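Side-chain contacts in RNA-dependent RNA polymerase (Qualyub virus, PDB 6DX1), which carries the viral OTU domain modelled here, a cysteine protease that probably acts as a deubiquitinase, cutting ubiquitin from proteins: residues A[14-19]-A[106-111]; A[70-73]-A[78-81]; A[115-120]-A[149-154]. One frame throughout, in Å; residues are numbered along the deposited sequence.

Contact 1 (A[14-19]-A[106-111]); sequences FDNCSQ and ILSKLL
Lys109 reaches out from helix 101-111 to meet Asp15 head-on in a salt bridge, with NZ 2.5 Å from OD2. The ammonium comes in on the syn side of that oxygen, 22° out of the carboxylate plane. The lysine chain is fully stretched beyond CG, and that extension carries NZ across to the carboxylate. A water closes a ring round the pair: it donates to Asp15 OD1 at 2.9 Å and accepts from Lys109 NZ at 3.1 Å. NZ also has a salt bridge to Glu105 and a hydrogen bond to the carbonyl of Glu74, and this crowd of oxygens probably favours the charged amine.

The neutral hydrogen bond runs alongside. Asn16 ND2 donates a hydrogen bond to Ser108 OG at 3.0 Å, with the hydroxyl lying in the amide plane and an N-H...O angle of 153°. Ser108 OG in turn bonds to the carbonyl of Glu105 in the preceding helical turn, which fixes the hydroxyl as an acceptor for the amide.

Beyond these bonds the packing is slight: the CE methylene of Lys109 passes 3.9 Å from Asn16 ND2, the two side chains crossing at a slant. Asp15 and Asn16 are the two central residues of a type II' turn from Phe14 to Cys17, so both polar groups project from the tip of the hairpin made by strands 11-14 and 17-25. That hairpin edge of the sheet is thereby tied to helix 101-111, while Trp132 of strand 125-132 packs against Asn16 and Ser108, and Pro76 of helix 76-79 touches Asp15 and Lys109.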
ATOM      1  N   PHE A  14       1.548  12.211  -8.640  1.00 20.10           N
ATOM      2  CA  PHE A  14       2.463  12.967  -7.795  1.00 19.98           C
ATOM      3  C   PHE A  14       3.702  12.119  -7.531  1.00 22.37           C
ATOM      4  O   PHE A  14       3.564  10.976  -7.098  1.00 20.91           O
ATOM      5  CB  PHE A  14       1.787  13.329  -6.471  1.00 21.02           C
ATOM      6  CG  PHE A  14       2.662  14.125  -5.536  1.00 23.24           C
ATOM      7  CD1 PHE A  14       3.446  13.491  -4.587  1.00 23.93           C
ATOM      8  CD2 PHE A  14       2.685  15.509  -5.602  1.00 23.96           C
ATOM      9  CE1 PHE A  14       4.250  14.218  -3.727  1.00 24.80           C
ATOM     10  CE2 PHE A  14       3.489  16.242  -4.741  1.00 25.63           C
ATOM     11  CZ  PHE A  14       4.273  15.591  -3.798  1.00 24.05           C
ATOM     12  N   ASP A  15       4.900  12.655  -7.783  1.00 20.10           N
ATOM     13  CA  ASP A  15       6.147  11.939  -7.525  1.00 21.66           C
ATOM     14  C   ASP A  15       6.087  10.537  -8.131  1.00 21.78           C
ATOM     15  O   ASP A  15       5.890  10.403  -9.344  1.00 21.68           O
ATOM     16  CB  ASP A  15       6.430  11.912  -6.023  1.00 20.48           C
ATOM     17  CG  ASP A  15       7.822  11.376  -5.687  1.00 28.44           C
ATOM     18  OD1 ASP A  15       8.830  11.904  -6.201  1.00 30.99           O
ATOM     19  OD2 ASP A  15       7.899  10.415  -4.897  1.00 30.85           O
ATOM     20  N   ASN A  16       6.231   9.481  -7.324  1.00 21.11           N
ATOM     21  CA  ASN A  16       6.235   8.137  -7.896  1.00 18.92           C
ATOM     22  C   ASN A  16       4.853   7.487  -7.905  1.00 19.77           C
ATOM     23  O   ASN A  16       4.756   6.279  -8.140  1.00 18.82           O
ATOM     24  CB  ASN A  16       7.265   7.238  -7.183  1.00 21.25           C
ATOM     25  CG  ASN A  16       6.793   6.719  -5.821  1.00 20.31           C
ATOM     26  OD1 ASN A  16       5.955   7.322  -5.154  1.00 19.88           O
ATOM     27  ND2 ASN A  16       7.365   5.585  -5.400  1.00 19.87           N
ATOM     28  N   CYS A  17       3.791   8.268  -7.728  1.00 17.71           N
ATOM     29  CA  CYS A  17       2.425   7.755  -7.647  1.00 17.18           C
ATOM     30  C   CYS A  17       1.696   7.982  -8.965  1.00 20.76           C
ATOM     31  O   CYS A  17       1.754   9.079  -9.529  1.00 19.89           O
ATOM     32  CB  CYS A  17       1.665   8.436  -6.506  1.00 18.60           C
ATOM     33  SG  CYS A  17      -0.054   7.926  -6.363  1.00 20.02           S
ATOM     34  N   SER A  18       1.028   6.944  -9.458  1.00 17.65           N
ATOM     35  CA  SER A  18       0.173   7.040 -10.640  1.00 17.61           C
ATOM     36  C   SER A  18      -1.135   6.292 -10.377  1.00 21.23           C
ATOM     37  O   SER A  18      -1.255   5.534  -9.407  1.00 19.59           O
ATOM     38  CB  SER A  18       0.885   6.497 -11.889  1.00 18.80           C
ATOM     39  OG  SER A  18       1.344   5.152 -11.692  1.00 19.33           O
ATOM     40  N   GLN A  19      -2.127   6.500 -11.250  1.00 17.04           N
ATOM     41  CA  GLN A  19      -3.453   5.917 -11.026  1.00 18.02           C
ATOM     42  C   GLN A  19      -4.095   5.536 -12.354  1.00 20.50           C
ATOM     43  O   GLN A  19      -3.735   6.064 -13.408  1.00 18.46           O
ATOM     44  CB  GLN A  19      -4.372   6.883 -10.264  1.00 20.32           C
ATOM     45  CG  GLN A  19      -4.793   8.096 -11.082  1.00 23.95           C
ATOM     46  CD  GLN A  19      -5.575   9.108 -10.260  1.00 30.67           C
ATOM     47  OE1 GLN A  19      -5.864   8.875  -9.089  1.00 33.00           O
ATOM     48  NE2 GLN A  19      -5.912  10.235 -10.873  1.00 34.03           N
ATOM     49  N   ILE A 106       6.346   5.370   1.437  1.00 16.95           N
ATOM     50  CA  ILE A 106       7.526   5.032   2.232  1.00 16.94           C
ATOM     51  C   ILE A 106       8.009   3.629   1.896  1.00 17.94           C
ATOM     52  O   ILE A 106       9.203   3.394   1.686  1.00 17.51           O
ATOM     53  CB  ILE A 106       7.220   5.158   3.736  1.00 18.69           C
ATOM     54  CG1 ILE A 106       6.985   6.617   4.133  1.00 20.48           C
ATOM     55  CG2 ILE A 106       8.361   4.559   4.559  1.00 19.05           C
ATOM     56  CD1 ILE A 106       6.448   6.773   5.556  1.00 21.94           C
ATOM     57  N   LEU A 107       7.088   2.665   1.862  1.00 17.37           N
ATOM     58  CA  LEU A 107       7.508   1.283   1.651  1.00 17.83           C
ATOM     59  C   LEU A 107       8.017   1.051   0.230  1.00 17.92           C
ATOM     60  O   LEU A 107       8.955   0.270   0.027  1.00 17.64           O
ATOM     61  CB  LEU A 107       6.357   0.331   1.978  1.00 16.59           C
ATOM     62  CG  LEU A 107       6.100   0.275   3.483  1.00 18.98           C
ATOM     63  CD1 LEU A 107       4.697  -0.241   3.752  1.00 20.78           C
ATOM     64  CD2 LEU A 107       7.146  -0.603   4.153  1.00 20.08           C
ATOM     65  N   SER A 108       7.409   1.701  -0.771  1.00 18.16           N
ATOM     66  CA  SER A 108       7.915   1.539  -2.137  1.00 17.77           C
ATOM     67  C   SER A 108       9.375   1.966  -2.237  1.00 20.36           C
ATOM     68  O   SER A 108      10.162   1.349  -2.977  1.00 19.29           O
ATOM     69  CB  SER A 108       7.039   2.328  -3.123  1.00 19.04           C
ATOM     70  OG  SER A 108       7.235   3.725  -2.988  1.00 20.01           O
ATOM     71  N   LYS A 109       9.761   2.990  -1.478  1.00 17.97           N
ATOM     72  CA  LYS A 109      11.112   3.530  -1.542  1.00 20.55           C
ATOM     73  C   LYS A 109      12.077   2.806  -0.615  1.00 22.94           C
ATOM     74  O   LYS A 109      13.261   2.671  -0.948  1.00 23.80           O
ATOM     75  CB  LYS A 109      11.074   5.035  -1.240  1.00 20.62           C
ATOM     76  CG  LYS A 109      10.293   5.794  -2.323  1.00 20.76           C
ATOM     77  CD  LYS A 109      10.043   7.264  -1.998  1.00 21.45           C
ATOM     78  CE  LYS A 109       9.455   7.978  -3.219  1.00 23.24           C
ATOM     79  NZ  LYS A 109       9.110   9.412  -2.918  1.00 24.53           N
ATOM     80  N   LEU A 110      11.592   2.316   0.529  1.00 18.36           N
ATOM     81  CA  LEU A 110      12.428   1.515   1.418  1.00 18.54           C
ATOM     82  C   LEU A 110      12.711   0.144   0.817  1.00 19.22           C
ATOM     83  O   LEU A 110      13.865  -0.307   0.776  1.00 19.82           O
ATOM     84  CB  LEU A 110      11.743   1.364   2.781  1.00 18.02           C
ATOM     85  CG  LEU A 110      12.322   0.287   3.709  1.00 20.09           C
ATOM     86  CD1 LEU A 110      13.703   0.650   4.203  1.00 20.46           C
ATOM     87  CD2 LEU A 110      11.393   0.043   4.894  1.00 22.19           C
ATOM     88  N   LEU A 111      11.670  -0.539   0.354  1.00 17.70           N
ATOM     89  CA  LEU A 111      11.806  -1.903  -0.137  1.00 17.96           C
ATOM     90  C   LEU A 111      12.223  -1.970  -1.597  1.00 19.18           C
ATOM     91  O   LEU A 111      12.574  -3.056  -2.069  1.00 19.89           O
ATOM     92  CB  LEU A 111      10.485  -2.662   0.049  1.00 18.64           C
ATOM     93  CG  LEU A 111       9.988  -2.716   1.498  1.00 21.74           C
ATOM     94  CD1 LEU A 111       8.570  -3.247   1.537  1.00 20.66           C
ATOM     95  CD2 LEU A 111      10.913  -3.594   2.352  1.00 27.55           C
TER
HETATM   96  O   HOH W   1      11.065  11.256  -4.394  1.00 34.30           O

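Contact 2 (A[70-73]-A[78-81]); sequences TNWD and VHQY
The imidazole of His79 slides over one face of the Trp72 indole, the two side chains running past each other in opposite directions. CD2 of His79 makes the close approach, 3.3 Å from Trp72 CE2, and sits above the indole plane toward its rim. The planes of the imidazole and the five-membered indole ring are inclined at 43° and their centroids are 4.2 Å apart, an oblique pairing rather than a stack.

The tilt goes with a second contact. His79 NE2 points past the indole to the backbone of the same tryptophan and donates to Trp72 O at 2.7 Å. The N-H...O angle of 135° is bent, and the donor stands above the carbonyl plane. One residue thus offers both ring face and carbonyl to the imidazole, which should limit its rotation. Trp72 CG lies opposite the backbone N (chi1 -177°), sending the indole out to where Val78 CG1 meets its far end, 3.6 Å from CZ3.

Val78 also packs on Val102 and Ile106 of helix 101-111. The arrangement is a tight helix-to-helix connection: the 3-10 turn after helix 57-70 folds back on short helix 76-79, within the helical part of the OTU fold.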
ATOM      1  N   THR A  70      15.665   8.321   8.418  1.00 27.75           N
ATOM      2  CA  THR A  70      16.948   8.218   7.734  1.00 29.05           C
ATOM      3  C   THR A  70      16.906   8.786   6.321  1.00 30.42           C
ATOM      4  O   THR A  70      17.953   9.167   5.781  1.00 31.57           O
ATOM      5  CB  THR A  70      17.408   6.756   7.690  1.00 31.26           C
ATOM      6  OG1 THR A  70      16.455   5.970   6.961  1.00 28.25           O
ATOM      7  CG2 THR A  70      17.544   6.192   9.109  1.00 32.36           C
ATOM      8  N   ASN A  71      15.725   8.852   5.715  1.00 25.96           N
ATOM      9  CA  ASN A  71      15.592   9.170   4.298  1.00 27.23           C
ATOM     10  C   ASN A  71      14.492  10.199   4.068  1.00 26.70           C
ATOM     11  O   ASN A  71      13.820  10.179   3.032  1.00 26.91           O
ATOM     12  CB  ASN A  71      15.324   7.902   3.483  1.00 27.60           C
ATOM     13  CG  ASN A  71      16.525   6.971   3.431  1.00 28.74           C
ATOM     14  OD1 ASN A  71      16.912   6.375   4.439  1.00 28.43           O
ATOM     15  ND2 ASN A  71      17.117   6.837   2.248  1.00 30.28           N
ATOM     16  N   TRP A  72      14.315  11.117   5.022  1.00 26.58           N
ATOM     17  CA  TRP A  72      13.235  12.099   4.954  1.00 26.86           C
ATOM     18  C   TRP A  72      13.219  12.845   3.626  1.00 28.74           C
ATOM     19  O   TRP A  72      12.145  13.121   3.073  1.00 26.35           O
ATOM     20  CB  TRP A  72      13.373  13.091   6.109  1.00 28.60           C
ATOM     21  CG  TRP A  72      12.285  14.110   6.195  1.00 27.15           C
ATOM     22  CD1 TRP A  72      12.393  15.451   5.930  1.00 30.86           C
ATOM     23  CD2 TRP A  72      10.927  13.891   6.599  1.00 26.37           C
ATOM     24  NE1 TRP A  72      11.186  16.072   6.137  1.00 30.27           N
ATOM     25  CE2 TRP A  72      10.273  15.141   6.556  1.00 30.15           C
ATOM     26  CE3 TRP A  72      10.203  12.762   6.998  1.00 26.55           C
ATOM     27  CZ2 TRP A  72       8.923  15.290   6.883  1.00 29.57           C
ATOM     28  CZ3 TRP A  72       8.862  12.912   7.328  1.00 29.63           C
ATOM     29  CH2 TRP A  72       8.238  14.169   7.266  1.00 30.26           C
ATOM     30  N   ASP A  73      14.401  13.160   3.089  1.00 30.21           N
ATOM     31  CA  ASP A  73      14.488  13.986   1.889  1.00 31.74           C
ATOM     32  C   ASP A  73      13.849  13.333   0.672  1.00 32.06           C
ATOM     33  O   ASP A  73      13.507  14.042  -0.279  1.00 31.57           O
ATOM     34  CB  ASP A  73      15.949  14.311   1.568  1.00 34.73           C
ATOM     35  CG  ASP A  73      16.529  15.365   2.489  1.00 44.27           C
ATOM     36  OD1 ASP A  73      15.746  16.066   3.169  1.00 42.02           O
ATOM     37  OD2 ASP A  73      17.771  15.491   2.531  1.00 50.39           O
ATOM     38  N   VAL A  78       4.965  12.284   1.883  1.00 24.72           N
ATOM     39  CA  VAL A  78       4.876  12.376   3.336  1.00 21.23           C
ATOM     40  C   VAL A  78       4.930  13.833   3.775  1.00 25.59           C
ATOM     41  O   VAL A  78       4.241  14.237   4.719  1.00 25.22           O
ATOM     42  CB  VAL A  78       6.003  11.557   3.994  1.00 22.35           C
ATOM     43  CG1 VAL A  78       5.953  11.680   5.518  1.00 24.53           C
ATOM     44  CG2 VAL A  78       5.934  10.087   3.569  1.00 22.29           C
ATOM     45  N   HIS A  79       5.755  14.638   3.094  1.00 23.19           N
ATOM     46  CA  HIS A  79       5.928  16.042   3.475  1.00 26.56           C
ATOM     47  C   HIS A  79       4.637  16.834   3.388  1.00 29.17           C
ATOM     48  O   HIS A  79       4.520  17.886   4.034  1.00 29.45           O
ATOM     49  CB  HIS A  79       6.964  16.714   2.581  1.00 27.54           C
ATOM     50  CG  HIS A  79       8.322  16.103   2.665  1.00 25.36           C
ATOM     51  ND1 HIS A  79       9.304  16.353   1.732  1.00 26.31           N
ATOM     52  CD2 HIS A  79       8.857  15.241   3.560  1.00 25.24           C
ATOM     53  CE1 HIS A  79      10.392  15.674   2.054  1.00 27.71           C
ATOM     54  NE2 HIS A  79      10.147  14.997   3.161  1.00 25.56           N
ATOM     55  N   GLN A  80       3.680  16.383   2.577  1.00 27.72           N
ATOM     56  CA  GLN A  80       2.417  17.099   2.454  1.00 29.15           C
ATOM     57  C   GLN A  80       1.616  17.074   3.745  1.00 33.65           C
ATOM     58  O   GLN A  80       0.751  17.938   3.945  1.00 36.05           O
ATOM     59  CB  GLN A  80       1.573  16.504   1.329  1.00 31.40           C
ATOM     60  CG  GLN A  80       2.235  16.500  -0.041  1.00 33.00           C
ATOM     61  CD  GLN A  80       1.386  15.798  -1.087  1.00 40.22           C
ATOM     62  OE1 GLN A  80       1.124  14.594  -0.992  1.00 42.46           O
ATOM     63  NE2 GLN A  80       0.943  16.551  -2.085  1.00 39.57           N
ATOM     64  N   TYR A  81       1.888  16.109   4.625  1.00 29.34           N
ATOM     65  CA  TYR A  81       1.074  15.880   5.804  1.00 28.81           C
ATOM     66  C   TYR A  81       1.840  15.953   7.113  1.00 30.33           C
ATOM     67  O   TYR A  81       1.208  16.051   8.168  1.00 35.09           O
ATOM     68  CB  TYR A  81       0.387  14.509   5.713  1.00 29.47           C
ATOM     69  CG  TYR A  81      -0.487  14.364   4.493  1.00 34.81           C
ATOM     70  CD1 TYR A  81      -1.683  15.060   4.390  1.00 39.17           C
ATOM     71  CD2 TYR A  81      -0.113  13.540   3.437  1.00 34.55           C
ATOM     72  CE1 TYR A  81      -2.485  14.938   3.273  1.00 43.84           C
ATOM     73  CE2 TYR A  81      -0.911  13.408   2.316  1.00 38.43           C
ATOM     74  CZ  TYR A  81      -2.097  14.112   2.242  1.00 41.14           C
ATOM     75  OH  TYR A  81      -2.905  13.996   1.134  1.00 48.71           O
TER

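Contact 3 (A[115-120]-A[149-154]); sequences VIFWKC and DHFDFL
Two strands of the central mixed sheet, 114-120 and 150-156, face each other here across the strand between them, 140-146, so the contact is made by side chains reaching past that intervening strand. On one face of the sheet, Phe151 drives its ring edge into the face of Phe117 in an edge-to-face pair. Phe151 CE1 stands over the middle of the Phe117 ring, 3.7 Å from Phe117 CD2, with the ring planes at 57° and the centroids 4.7 Å apart. The torsion of Phe151 places CG opposite its own carbonyl carbon (chi1 -66°), which sends the ring across toward strand 114-120. His145, on the middle strand, touches both rings: it stacks on Phe151 and meets Phe117 edge-to-face.

Helix 41-51 lies on this same face, its Phe42 against Phe117. His150 packs on Cys41 at the start of that helix, and its NE2 donates to Asp152 OD2 at 2.7 Å. A cysteine at a helix start beside a sheet histidine is consistent with the layout of papain-like proteases, the clan to which OTU enzymes belong.

Across the sheet, on its other face, Leu154 brings one methyl, CD1, obliquely to within 3.8 Å of Trp118 CD1. The indole is held from the polar side by NE1, hydrogen-bonded to Asn142 of the middle strand, while Phe24 and Phe30 crowd round its ring and Tyr26 touches Leu154.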
ATOM      1  N   VAL A 115       4.051  -0.750  -4.976  1.00 17.90           N
ATOM      2  CA  VAL A 115       2.896  -1.003  -4.120  1.00 17.04           C
ATOM      3  C   VAL A 115       1.658  -0.565  -4.889  1.00 18.23           C
ATOM      4  O   VAL A 115       1.625   0.558  -5.410  1.00 18.93           O
ATOM      5  CB  VAL A 115       3.002  -0.239  -2.783  1.00 18.09           C
ATOM      6  CG1 VAL A 115       1.758  -0.479  -1.916  1.00 18.46           C
ATOM      7  CG2 VAL A 115       4.274  -0.618  -2.027  1.00 19.27           C
ATOM      8  N   ILE A 116       0.645  -1.433  -4.965  1.00 15.54           N
ATOM      9  CA  ILE A 116      -0.578  -1.129  -5.706  1.00 14.72           C
ATOM     10  C   ILE A 116      -1.791  -1.345  -4.810  1.00 17.96           C
ATOM     11  O   ILE A 116      -1.897  -2.379  -4.140  1.00 17.47           O
ATOM     12  CB  ILE A 116      -0.710  -1.979  -6.982  1.00 16.04           C
ATOM     13  CG1 ILE A 116       0.545  -1.837  -7.843  1.00 18.73           C
ATOM     14  CG2 ILE A 116      -1.942  -1.535  -7.773  1.00 17.52           C
ATOM     15  CD1 ILE A 116       0.541  -2.821  -9.026  1.00 19.23           C
ATOM     16  N   PHE A 117      -2.693  -0.359  -4.794  1.00 13.96           N
ATOM     17  CA  PHE A 117      -4.021  -0.480  -4.186  1.00 14.59           C
ATOM     18  C   PHE A 117      -5.036  -0.731  -5.293  1.00 17.64           C
ATOM     19  O   PHE A 117      -5.228   0.133  -6.162  1.00 17.97           O
ATOM     20  CB  PHE A 117      -4.447   0.801  -3.464  1.00 15.78           C
ATOM     21  CG  PHE A 117      -3.579   1.231  -2.297  1.00 15.39           C
ATOM     22  CD1 PHE A 117      -2.536   0.452  -1.812  1.00 19.08           C
ATOM     23  CD2 PHE A 117      -3.848   2.459  -1.679  1.00 15.94           C
ATOM     24  CE1 PHE A 117      -1.769   0.893  -0.723  1.00 18.93           C
ATOM     25  CE2 PHE A 117      -3.090   2.904  -0.598  1.00 16.76           C
ATOM     26  CZ  PHE A 117      -2.056   2.128  -0.117  1.00 17.77           C
ATOM     27  N   TRP A 118      -5.734  -1.861  -5.225  1.00 14.58           N
ATOM     28  CA  TRP A 118      -6.744  -2.218  -6.216  1.00 15.54           C
ATOM     29  C   TRP A 118      -8.124  -2.014  -5.595  1.00 18.92           C
ATOM     30  O   TRP A 118      -8.496  -2.727  -4.653  1.00 17.91           O
ATOM     31  CB  TRP A 118      -6.556  -3.666  -6.665  1.00 16.11           C
ATOM     32  CG  TRP A 118      -5.242  -3.996  -7.322  1.00 15.27           C
ATOM     33  CD1 TRP A 118      -4.214  -4.739  -6.789  1.00 16.57           C
ATOM     34  CD2 TRP A 118      -4.838  -3.657  -8.658  1.00 18.62           C
ATOM     35  NE1 TRP A 118      -3.187  -4.870  -7.716  1.00 16.73           N
ATOM     36  CE2 TRP A 118      -3.553  -4.214  -8.867  1.00 18.34           C
ATOM     37  CE3 TRP A 118      -5.437  -2.927  -9.694  1.00 19.32           C
ATOM     38  CZ2 TRP A 118      -2.855  -4.065 -10.073  1.00 19.30           C
ATOM     39  CZ3 TRP A 118      -4.740  -2.781 -10.896  1.00 19.84           C
ATOM     40  CH2 TRP A 118      -3.469  -3.341 -11.072  1.00 17.87           C
ATOM     41  N   LYS A 119      -8.886  -1.060  -6.134  1.00 15.63           N
ATOM     42  CA  LYS A 119     -10.180  -0.687  -5.564  1.00 17.96           C
ATOM     43  C   LYS A 119     -11.247  -1.723  -5.895  1.00 18.65           C
ATOM     44  O   LYS A 119     -11.467  -2.048  -7.068  1.00 17.15           O
ATOM     45  CB  LYS A 119     -10.611   0.681  -6.102  1.00 17.94           C
ATOM     46  CG  LYS A 119     -11.995   1.123  -5.629  1.00 22.21           C
ATOM     47  CD  LYS A 119     -12.426   2.396  -6.366  1.00 25.92           C
ATOM     48  CE  LYS A 119     -13.723   2.944  -5.789  1.00 33.24           C
ATOM     49  NZ  LYS A 119     -14.241   4.057  -6.628  1.00 36.20           N
ATOM     50  N   CYS A 120     -11.951  -2.213  -4.873  1.00 18.50           N
ATOM     51  CA  CYS A 120     -12.960  -3.246  -5.089  1.00 17.42           C
ATOM     52  C   CYS A 120     -14.067  -3.063  -4.062  1.00 20.59           C
ATOM     53  O   CYS A 120     -13.794  -3.084  -2.861  1.00 21.46           O
ATOM     54  CB  CYS A 120     -12.342  -4.647  -4.974  1.00 19.64           C
ATOM     55  SG  CYS A 120     -13.542  -6.023  -5.048  1.00 21.33           S
ATOM     56  N   ASP A 149     -11.679   2.012   4.015  1.00 21.52           N
ATOM     57  CA  ASP A 149     -10.222   1.982   4.075  1.00 23.52           C
ATOM     58  C   ASP A 149      -9.694   0.687   4.673  1.00 19.64           C
ATOM     59  O   ASP A 149      -8.641   0.672   5.318  1.00 20.17           O
ATOM     60  CB  ASP A 149      -9.675   3.187   4.825  1.00 27.02           C
ATOM     61  CG  ASP A 149      -9.638   4.417   3.952  1.00 36.42           C
ATOM     62  OD1 ASP A 149      -9.796   5.522   4.487  1.00 36.28           O
ATOM     63  OD2 ASP A 149      -9.477   4.262   2.715  1.00 41.15           O
ATOM     64  N   HIS A 150     -10.409  -0.403   4.449  1.00 18.76           N
ATOM     65  CA  HIS A 150      -9.880  -1.709   4.796  1.00 17.47           C
ATOM     66  C   HIS A 150      -9.019  -2.235   3.652  1.00 19.15           C
ATOM     67  O   HIS A 150      -9.365  -2.079   2.475  1.00 19.20           O
ATOM     68  CB  HIS A 150     -10.990  -2.706   5.106  1.00 17.97           C
ATOM     69  CG  HIS A 150     -10.460  -4.060   5.450  1.00 18.49           C
ATOM     70  ND1 HIS A 150      -9.930  -4.355   6.689  1.00 19.80           N
ATOM     71  CD2 HIS A 150     -10.296  -5.170   4.693  1.00 18.30           C
ATOM     72  CE1 HIS A 150      -9.487  -5.602   6.687  1.00 18.02           C
ATOM     73  NE2 HIS A 150      -9.698  -6.118   5.488  1.00 19.84           N
ATOM     74  N   PHE A 151      -7.899  -2.856   4.004  1.00 16.24           N
ATOM     75  CA  PHE A 151      -6.978  -3.456   3.036  1.00 16.26           C
ATOM     76  C   PHE A 151      -6.830  -4.939   3.326  1.00 20.13           C
ATOM     77  O   PHE A 151      -6.545  -5.322   4.467  1.00 19.43           O
ATOM     78  CB  PHE A 151      -5.583  -2.825   3.104  1.00 17.47           C
ATOM     79  CG  PHE A 151      -5.531  -1.373   2.693  1.00 18.03           C
ATOM     80  CD1 PHE A 151      -5.347  -1.023   1.360  1.00 20.42           C
ATOM     81  CD2 PHE A 151      -5.603  -0.365   3.647  1.00 16.23           C
ATOM     82  CE1 PHE A 151      -5.273   0.324   0.983  1.00 20.12           C
ATOM     83  CE2 PHE A 151      -5.531   0.983   3.281  1.00 20.43           C
ATOM     84  CZ  PHE A 151      -5.373   1.322   1.944  1.00 19.29           C
ATOM     85  N   ASP A 152      -6.969  -5.757   2.292  1.00 16.77           N
ATOM     86  CA  ASP A 152      -6.576  -7.159   2.336  1.00 17.11           C
ATOM     87  C   ASP A 152      -5.384  -7.382   1.416  1.00 18.10           C
ATOM     88  O   ASP A 152      -5.030  -6.527   0.599  1.00 18.97           O
ATOM     89  CB  ASP A 152      -7.745  -8.055   1.937  1.00 19.33           C
ATOM     90  CG  ASP A 152      -8.890  -7.985   2.938  1.00 22.50           C
ATOM     91  OD1 ASP A 152     -10.036  -7.714   2.520  1.00 23.27           O
ATOM     92  OD2 ASP A 152      -8.631  -8.207   4.144  1.00 20.74           O
ATOM     93  N   PHE A 153      -4.749  -8.547   1.546  1.00 17.41           N
ATOM     94  CA  PHE A 153      -3.555  -8.847   0.770  1.00 17.04           C
ATOM     95  C   PHE A 153      -3.914  -9.705  -0.438  1.00 18.36           C
ATOM     96  O   PHE A 153      -4.779 -10.577  -0.358  1.00 20.08           O
ATOM     97  CB  PHE A 153      -2.526  -9.575   1.638  1.00 19.94           C
ATOM     98  CG  PHE A 153      -1.271  -9.961   0.915  1.00 18.77           C
ATOM     99  CD1 PHE A 153      -0.536  -9.024   0.203  1.00 20.01           C
ATOM    100  CD2 PHE A 153      -0.795 -11.259   0.995  1.00 18.79           C
ATOM    101  CE1 PHE A 153       0.636  -9.383  -0.447  1.00 21.43           C
ATOM    102  CE2 PHE A 153       0.382 -11.626   0.355  1.00 21.67           C
ATOM    103  CZ  PHE A 153       1.094 -10.691  -0.381  1.00 23.18           C
ATOM    104  N   LEU A 154      -3.260  -9.447  -1.565  1.00 16.64           N
ATOM    105  CA  LEU A 154      -3.520 -10.198  -2.788  1.00 18.86           C
ATOM    106  C   LEU A 154      -2.235 -10.884  -3.234  1.00 18.83           C
ATOM    107  O   LEU A 154      -1.210 -10.221  -3.400  1.00 19.81           O
ATOM    108  CB  LEU A 154      -4.039  -9.273  -3.896  1.00 16.71           C
ATOM    109  CG  LEU A 154      -5.423  -8.666  -3.684  1.00 17.06           C
ATOM    110  CD1 LEU A 154      -5.633  -7.587  -4.751  1.00 19.75           C
ATOM    111  CD2 LEU A 154      -6.513  -9.704  -3.772  1.00 19.46           C
TER

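Contacts 1 and 2 lie on the same side of the chain's centre, 12 Å apart between centres, and they touch: Ile106 CG1 of helix 101-111 packs 3.7 Å from Val78 CG2. Along the chain, contact 2 falls between the two segments of contact 1, so the helical region lies within the span that 14-19 and 106-111 bracket. Contact 3 follows in series, its first strand coming directly after helix 101-111. Its centre is 15 Å from that of contact 1, and both reach the same sheet; the centres of contacts 2 and 3 are about 23 Å apart, and the two do not touch. Helix 101-111 therefore joins the outlying helical corner to the sheet that carries contact 3.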